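Calcium-binding EF hand family protein (Arabidopsis thaliana, PDB 6YIG) probably serves as an adaptor in plant endocytosis as part of the TPLATE complex, its N-terminal EH domain holding a calcium ion in an EF-hand loop. Local coordinates at residues A[62-65]-A[66-70]; A[87-90]-A[91-95]. All blocks are in the same frame, centred on the assembly; numbering follows the deposited sequence. Where two conformers were deposited one is given.

Interaction 1: residues A[62-65]-A[66-70]; sequences LDRQ and NFYNS
A capping box formed by D63 and N66 starts helix 64-78, the exit helix of the second EF hand, whose loop holds sodium. The amide oxygen of N66 bends back to the head of the helix, its OD1 taking the backbone N-H of D63 at 3.1 Å. That donor stands above the carbonyl plane, 38° out of it, and so misses a lone pair. In the reverse direction N66 N donates to D63 OD1; the oxygen is modelled too close to N66 CG, so its exact place is doubtful. Backbone bonds then carry the first turn, F67 N to D63 O and Y68 N to R64 O. Counted from D55, N66 is twelfth, the place E32 fills in the calcium loop; the sodium is held by D55, S57, S59 and F61, with the N66 side chain about 4 Å away, beyond bonding distance.

On another face of the turn, R64 and Y68 run side by side. R64 CG lies over one face of the tyrosine ring, displaced toward its rim, in a CH-pi contact of 3.7 Å to the centroid. Farther out the arginine bends at chi3 (-61°), which brings NH1 round to the phenol: NH1 donates a hydrogen bond to Y68 OH at 2.8 Å, the oxygen lying in the guanidinium plane while ring and guanidinium stand nearly perpendicular. Inward, L62 CD1 meets the edge of the F67 ring at CD1, 4.0 Å away; the ring also packs edge-to-face on F36.

The carboxylate of D63 lies at the N-terminal end of the helix, where its negative charge would probably be favoured by the helix dipole. At R64, one side chain grips the tyrosine both by its face and by its hydroxyl, and the guanidinium charge would probably polarise the phenol oxygen.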
ATOM      1  N   LEU A  62       3.386   9.509  -1.166  1.00 13.84           N
ATOM      2  CA  LEU A  62       2.206   8.989  -0.495  1.00 13.20           C
ATOM      3  C   LEU A  62       2.179   9.475   0.946  1.00 16.11           C
ATOM      4  O   LEU A  62       3.164   9.323   1.670  1.00 16.36           O
ATOM      5  CB  LEU A  62       2.187   7.471  -0.490  1.00 13.14           C
ATOM      6  CG  LEU A  62       2.389   6.777  -1.839  1.00 12.97           C
ATOM      7  CD1 LEU A  62       2.359   5.266  -1.607  1.00 13.70           C
ATOM      8  CD2 LEU A  62       1.374   7.216  -2.874  1.00 18.11           C
ATOM      9  N   ASP A  63       1.050  10.044   1.367  1.00 15.26           N
ATOM     10  CA  ASP A  63       0.892  10.271   2.793  1.00 16.64           C
ATOM     11  C   ASP A  63       0.454   8.970   3.472  1.00 14.14           C
ATOM     12  O   ASP A  63       0.413   7.893   2.863  1.00 14.07           O
ATOM     13  CB  ASP A  63      -0.062  11.441   3.049  1.00 22.12           C
ATOM     14  CG  ASP A  63      -1.449  11.194   2.550  1.00 24.63           C
ATOM     15  OD1 ASP A  63      -1.807  10.049   2.269  1.00 22.86           O
ATOM     16  OD2 ASP A  63      -2.222  12.179   2.445  1.00 31.32           O
ATOM     17  N   ARG A  64       0.163   9.055   4.763  1.00 17.02           N
ATOM     18  CA  ARG A  64      -0.173   7.851   5.516  1.00 13.76           C
ATOM     19  C   ARG A  64      -1.395   7.162   4.929  1.00 13.32           C
ATOM     20  O   ARG A  64      -1.406   5.944   4.722  1.00 12.36           O
ATOM     21  CB  ARG A  64      -0.416   8.213   6.979  1.00 15.42           C
ATOM     22  CG  ARG A  64      -0.703   7.033   7.865  1.00 16.83           C
ATOM     23  CD  ARG A  64      -0.986   7.480   9.299  1.00 19.52           C
ATOM     24  NE  ARG A  64       0.155   8.181   9.879  1.00 25.07           N
ATOM     25  CZ  ARG A  64       1.125   7.595  10.573  1.00 37.28           C
ATOM     26  NH1 ARG A  64       1.111   6.281  10.775  1.00 40.26           N
ATOM     27  NH2 ARG A  64       2.114   8.329  11.076  1.00 27.11           N
ATOM     28  N   GLN A  65      -2.463   7.927   4.716  1.00 15.99           N
ATOM     29  CA  GLN A  65      -3.678   7.348   4.159  1.00 14.42           C
ATOM     30  C   GLN A  65      -3.379   6.679   2.828  1.00 13.78           C
ATOM     31  O   GLN A  65      -3.838   5.562   2.559  1.00 15.36           O
ATOM     32  CB  GLN A  65      -4.737   8.439   3.996  1.00 17.96           C
ATOM     33  CG  GLN A  65      -6.005   7.966   3.355  1.00 23.67           C
ATOM     34  CD  GLN A  65      -6.856   9.119   2.852  1.00 35.32           C
ATOM     35  OE1 GLN A  65      -6.611   9.667   1.769  1.00 39.07           O
ATOM     36  NE2 GLN A  65      -7.856   9.499   3.638  1.00 34.31           N
ATOM     37  N   ASN A  66      -2.637   7.380   1.958  1.00 13.56           N
ATOM     38  CA  ASN A  66      -2.350   6.839   0.628  1.00 13.55           C
ATOM     39  C   ASN A  66      -1.546   5.543   0.734  1.00 12.90           C
ATOM     40  O   ASN A  66      -1.729   4.596  -0.054  1.00 12.34           O
ATOM     41  CB  ASN A  66      -1.507   7.808  -0.218  1.00 17.86           C
ATOM     42  CG  ASN A  66      -2.113   9.181  -0.451  1.00 26.61           C
ATOM     43  OD1 ASN A  66      -1.350  10.149  -0.614  1.00 29.92           O
ATOM     44  ND2 ASN A  66      -3.434   9.278  -0.558  1.00 20.52           N
ATOM     45  N   PHE A  67      -0.556   5.535   1.627  1.00 12.21           N
ATOM     46  CA  PHE A  67       0.286   4.364   1.785  1.00 10.39           C
ATOM     47  C   PHE A  67      -0.495   3.214   2.390  1.00 10.98           C
ATOM     48  O   PHE A  67      -0.350   2.064   1.953  1.00 10.95           O
ATOM     49  CB  PHE A  67       1.517   4.676   2.631  1.00 11.04           C
ATOM     50  CG  PHE A  67       2.475   3.524   2.740  1.00 11.88           C
ATOM     51  CD1 PHE A  67       3.197   3.105   1.646  1.00 12.63           C
ATOM     52  CD2 PHE A  67       2.627   2.843   3.925  1.00 14.28           C
ATOM     53  CE1 PHE A  67       4.074   2.017   1.751  1.00 14.09           C
ATOM     54  CE2 PHE A  67       3.495   1.763   4.032  1.00 15.91           C
ATOM     55  CZ  PHE A  67       4.226   1.370   2.950  1.00 14.29           C
ATOM     56  N   TYR A  68      -1.336   3.493   3.385  1.00 11.46           N
ATOM     57  CA  TYR A  68      -2.163   2.419   3.917  1.00 12.10           C
ATOM     58  C   TYR A  68      -3.061   1.856   2.824  1.00 13.02           C
ATOM     59  O   TYR A  68      -3.276   0.640   2.750  1.00 13.08           O
ATOM     60  CB  TYR A  68      -2.999   2.887   5.097  1.00 12.78           C
ATOM     61  CG  TYR A  68      -2.305   3.175   6.415  1.00 13.49           C
ATOM     62  CD1 TYR A  68      -0.928   3.297   6.529  1.00 13.86           C
ATOM     63  CD2 TYR A  68      -3.070   3.383   7.540  1.00 13.20           C
ATOM     64  CE1 TYR A  68      -0.346   3.621   7.736  1.00 13.92           C
ATOM     65  CE2 TYR A  68      -2.504   3.695   8.747  1.00 15.86           C
ATOM     66  CZ  TYR A  68      -1.128   3.797   8.839  1.00 14.85           C
ATOM     67  OH  TYR A  68      -0.595   4.111  10.085  1.00 18.14           O
ATOM     68  N   ASN A  69      -3.594   2.720   1.958  1.00 12.26           N
ATOM     69  CA  ASN A  69      -4.392   2.219   0.847  1.00 11.94           C
ATOM     70  C   ASN A  69      -3.552   1.386  -0.116  1.00 13.11           C
ATOM     71  O   ASN A  69      -4.018   0.360  -0.627  1.00 12.23           O
ATOM     72  CB  ASN A  69      -5.072   3.358   0.097  1.00 13.48           C
ATOM     73  CG  ASN A  69      -6.272   3.917   0.842  1.00 14.77           C
ATOM     74  OD1 ASN A  69      -6.900   3.234   1.645  1.00 17.92           O
ATOM     75  ND2 ASN A  69      -6.596   5.157   0.572  1.00 17.09           N
ATOM     76  N   SER A  70      -2.300   1.782  -0.362  0.59 10.13           N
ATOM     77  CA  SER A  70      -1.461   0.936  -1.217  0.59 11.20           C
ATOM     78  C   SER A  70      -1.204  -0.413  -0.561  0.59 12.34           C
ATOM     79  O   SER A  70      -1.098  -1.425  -1.254  0.59 12.20           O
ATOM     80  CB  SER A  70      -0.140   1.625  -1.565  0.59 11.47           C
ATOM     81  OG  SER A  70       0.822   1.574  -0.515  0.59 12.67           O
TER

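Interaction 2: residues A[87-90]-A[91-95]; sequences IVNA and ALNTP
V88 and L92 lie side by side and point the same way, one turn apart on helix 85-93, with V88 CG1 3.6 Å from L92 CD1. Having CG1 anti to the backbone N (chi1 163°) turns that methyl of V88 up the helix toward the leucine, while L92 CG rests 3.2 Å from the carbonyl oxygen V88 O. The next pair around the helix, N89 and N93, meets differently: the two side chains cross at about a right angle and their amide planes are 50° apart. N93 ND2 donates to N89 OD1 at 2.9 Å, a fairly straight bond that lies close to the plane of the donor amide but leaves that of the acceptor. The same two residues are joined through the backbone, N93 N to N89 O.

The backbone bonds are uneven here: A91 N bonds I87 O and, weakly, V88 O, and L92 N shares its hydrogen between V88 O and N89 O, weakly to both.

T94 then folds its side chain back on the last turn. OG1 sits between its own backbone N and carbonyl carbon (chi1 83°) and donates to A90 O at 2.7 Å, in the carbonyl plane and on a lone pair; the methyl CG2 lies against N89 O at 3.5 Å. A valine here would keep the bulk but is likely to leave A90 O without its hydroxyl donor and the N-H of A96 without the oxygen it bonds, loosening the hold on the chain as it leaves the helix.

Among its neighbours, helix 85-93 leans on helix 64-78, with A91 against L73 and I87 against V76, while I100 of the C-terminal loop packs on A91.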
ATOM      1  N   ILE A  87     -13.238  -3.224  -7.185  0.70 17.09           N
ATOM      2  CA  ILE A  87     -12.377  -3.572  -6.062  0.70 15.76           C
ATOM      3  C   ILE A  87     -11.537  -2.374  -5.649  0.70 14.72           C
ATOM      4  O   ILE A  87     -11.361  -2.104  -4.461  0.70 15.64           O
ATOM      5  CB  ILE A  87     -11.489  -4.776  -6.436  0.70 21.10           C
ATOM      6  CG1 ILE A  87     -12.309  -6.066  -6.421  0.70 26.86           C
ATOM      7  CG2 ILE A  87     -10.283  -4.856  -5.514  0.70 26.41           C
ATOM      8  CD1 ILE A  87     -11.598  -7.254  -7.037  0.70 32.01           C
ATOM      9  N   VAL A  88     -10.987  -1.651  -6.624  1.00 14.01           N
ATOM     10  CA  VAL A  88     -10.179  -0.472  -6.336  1.00 15.33           C
ATOM     11  C   VAL A  88     -11.002   0.553  -5.570  1.00 15.54           C
ATOM     12  O   VAL A  88     -10.576   1.085  -4.541  1.00 16.54           O
ATOM     13  CB  VAL A  88      -9.633   0.114  -7.656  1.00 20.65           C
ATOM     14  CG1 VAL A  88      -9.163   1.540  -7.457  1.00 28.85           C
ATOM     15  CG2 VAL A  88      -8.529  -0.776  -8.175  1.00 21.44           C
ATOM     16  N   ASN A  89     -12.209   0.847  -6.055  1.00 13.17           N
ATOM     17  CA  ASN A  89     -13.049   1.821  -5.380  1.00 13.43           C
ATOM     18  C   ASN A  89     -13.436   1.334  -3.988  1.00 12.46           C
ATOM     19  O   ASN A  89     -13.545   2.131  -3.044  1.00 14.35           O
ATOM     20  CB  ASN A  89     -14.288   2.100  -6.211  1.00 15.41           C
ATOM     21  CG  ASN A  89     -15.163   3.169  -5.598  1.00 14.70           C
ATOM     22  OD1 ASN A  89     -14.781   4.329  -5.531  1.00 19.52           O
ATOM     23  ND2 ASN A  89     -16.335   2.785  -5.175  1.00 17.87           N
ATOM     24  N   ALA A  90     -13.645   0.026  -3.837  1.00 14.51           N
ATOM     25  CA  ALA A  90     -14.025  -0.489  -2.524  1.00 15.37           C
ATOM     26  C   ALA A  90     -12.921  -0.240  -1.520  1.00 13.81           C
ATOM     27  O   ALA A  90     -13.190   0.126  -0.368  1.00 14.67           O
ATOM     28  CB  ALA A  90     -14.332  -1.973  -2.599  1.00 16.87           C
ATOM     29  N   ALA A  91     -11.662  -0.395  -1.937  1.00 12.73           N
ATOM     30  CA  ALA A  91     -10.535  -0.208  -1.022  1.00 14.50           C
ATOM     31  C   ALA A  91     -10.229   1.268  -0.768  1.00 15.68           C
ATOM     32  O   ALA A  91      -9.689   1.626   0.285  1.00 18.44           O
ATOM     33  CB  ALA A  91      -9.287  -0.886  -1.583  1.00 17.64           C
ATOM     34  N   LEU A  92     -10.524   2.138  -1.718  1.00 16.43           N
ATOM     35  CA  LEU A  92     -10.101   3.527  -1.663  1.00 13.01           C
ATOM     36  C   LEU A  92     -11.192   4.472  -1.186  1.00 16.27           C
ATOM     37  O   LEU A  92     -10.872   5.527  -0.629  1.00 16.47           O
ATOM     38  CB  LEU A  92      -9.636   3.997  -3.050  1.00 18.70           C
ATOM     39  CG  LEU A  92      -8.454   3.234  -3.631  1.00 23.98           C
ATOM     40  CD1 LEU A  92      -8.060   3.902  -4.944  1.00 28.55           C
ATOM     41  CD2 LEU A  92      -7.304   3.176  -2.695  1.00 26.54           C
ATOM     42  N   ASN A  93     -12.465   4.091  -1.321  1.00 14.32           N
ATOM     43  CA  ASN A  93     -13.555   5.033  -1.112  1.00 13.80           C
ATOM     44  C   ASN A  93     -14.726   4.478  -0.309  1.00 13.69           C
ATOM     45  O   ASN A  93     -15.774   5.143  -0.254  1.00 18.14           O
ATOM     46  CB  ASN A  93     -14.088   5.538  -2.469  1.00 15.00           C
ATOM     47  CG  ASN A  93     -13.114   6.449  -3.183  1.00 18.85           C
ATOM     48  OD1 ASN A  93     -12.584   7.384  -2.593  1.00 21.62           O
ATOM     49  ND2 ASN A  93     -12.892   6.194  -4.463  1.00 20.01           N
ATOM     50  N   THR A  94     -14.608   3.312   0.317  1.00 14.24           N
ATOM     51  CA  THR A  94     -15.720   2.723   1.054  1.00 15.03           C
ATOM     52  C   THR A  94     -15.208   2.127   2.356  1.00 15.11           C
ATOM     53  O   THR A  94     -14.005   1.892   2.519  1.00 14.81           O
ATOM     54  CB  THR A  94     -16.458   1.631   0.254  1.00 15.26           C
ATOM     55  OG1 THR A  94     -15.753   0.388   0.397  1.00 17.04           O
ATOM     56  CG2 THR A  94     -16.589   2.003  -1.230  1.00 17.33           C
ATOM     57  N   PRO A  95     -16.096   1.878   3.321  1.00 15.19           N
ATOM     58  CA  PRO A  95     -15.657   1.241   4.570  1.00 16.80           C
ATOM     59  C   PRO A  95     -15.259  -0.216   4.413  1.00 18.05           C
ATOM     60  O   PRO A  95     -14.772  -0.812   5.381  1.00 19.01           O
ATOM     61  CB  PRO A  95     -16.878   1.403   5.498  1.00 21.90           C
ATOM     62  CG  PRO A  95     -18.025   1.683   4.595  1.00 29.56           C
ATOM     63  CD  PRO A  95     -17.487   2.351   3.367  1.00 17.59           C
TER

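From the N terminus, the calcium-bearing first hand (helices 12-20 and 30-37) comes before both contacts. After helix 44-54, interaction 1 spans the last residues of the sodium loop and the start of helix 64-78; its first residue, L62, belongs to strand 61-62, paired antiparallel with 28-29. Helix 64-78 runs on to a connecting loop, and helix 85-93 carries interaction 2. The two are in series, neither nested nor crossing: each closes a turn of its own helix, with no long loop between its halves. They nevertheless touch in space, N69 CB packing 3.6 Å from L92 CD2. Thus the helix that begins at the paired EF-hand loops also bears the C-terminal helix of the EH domain against its flank.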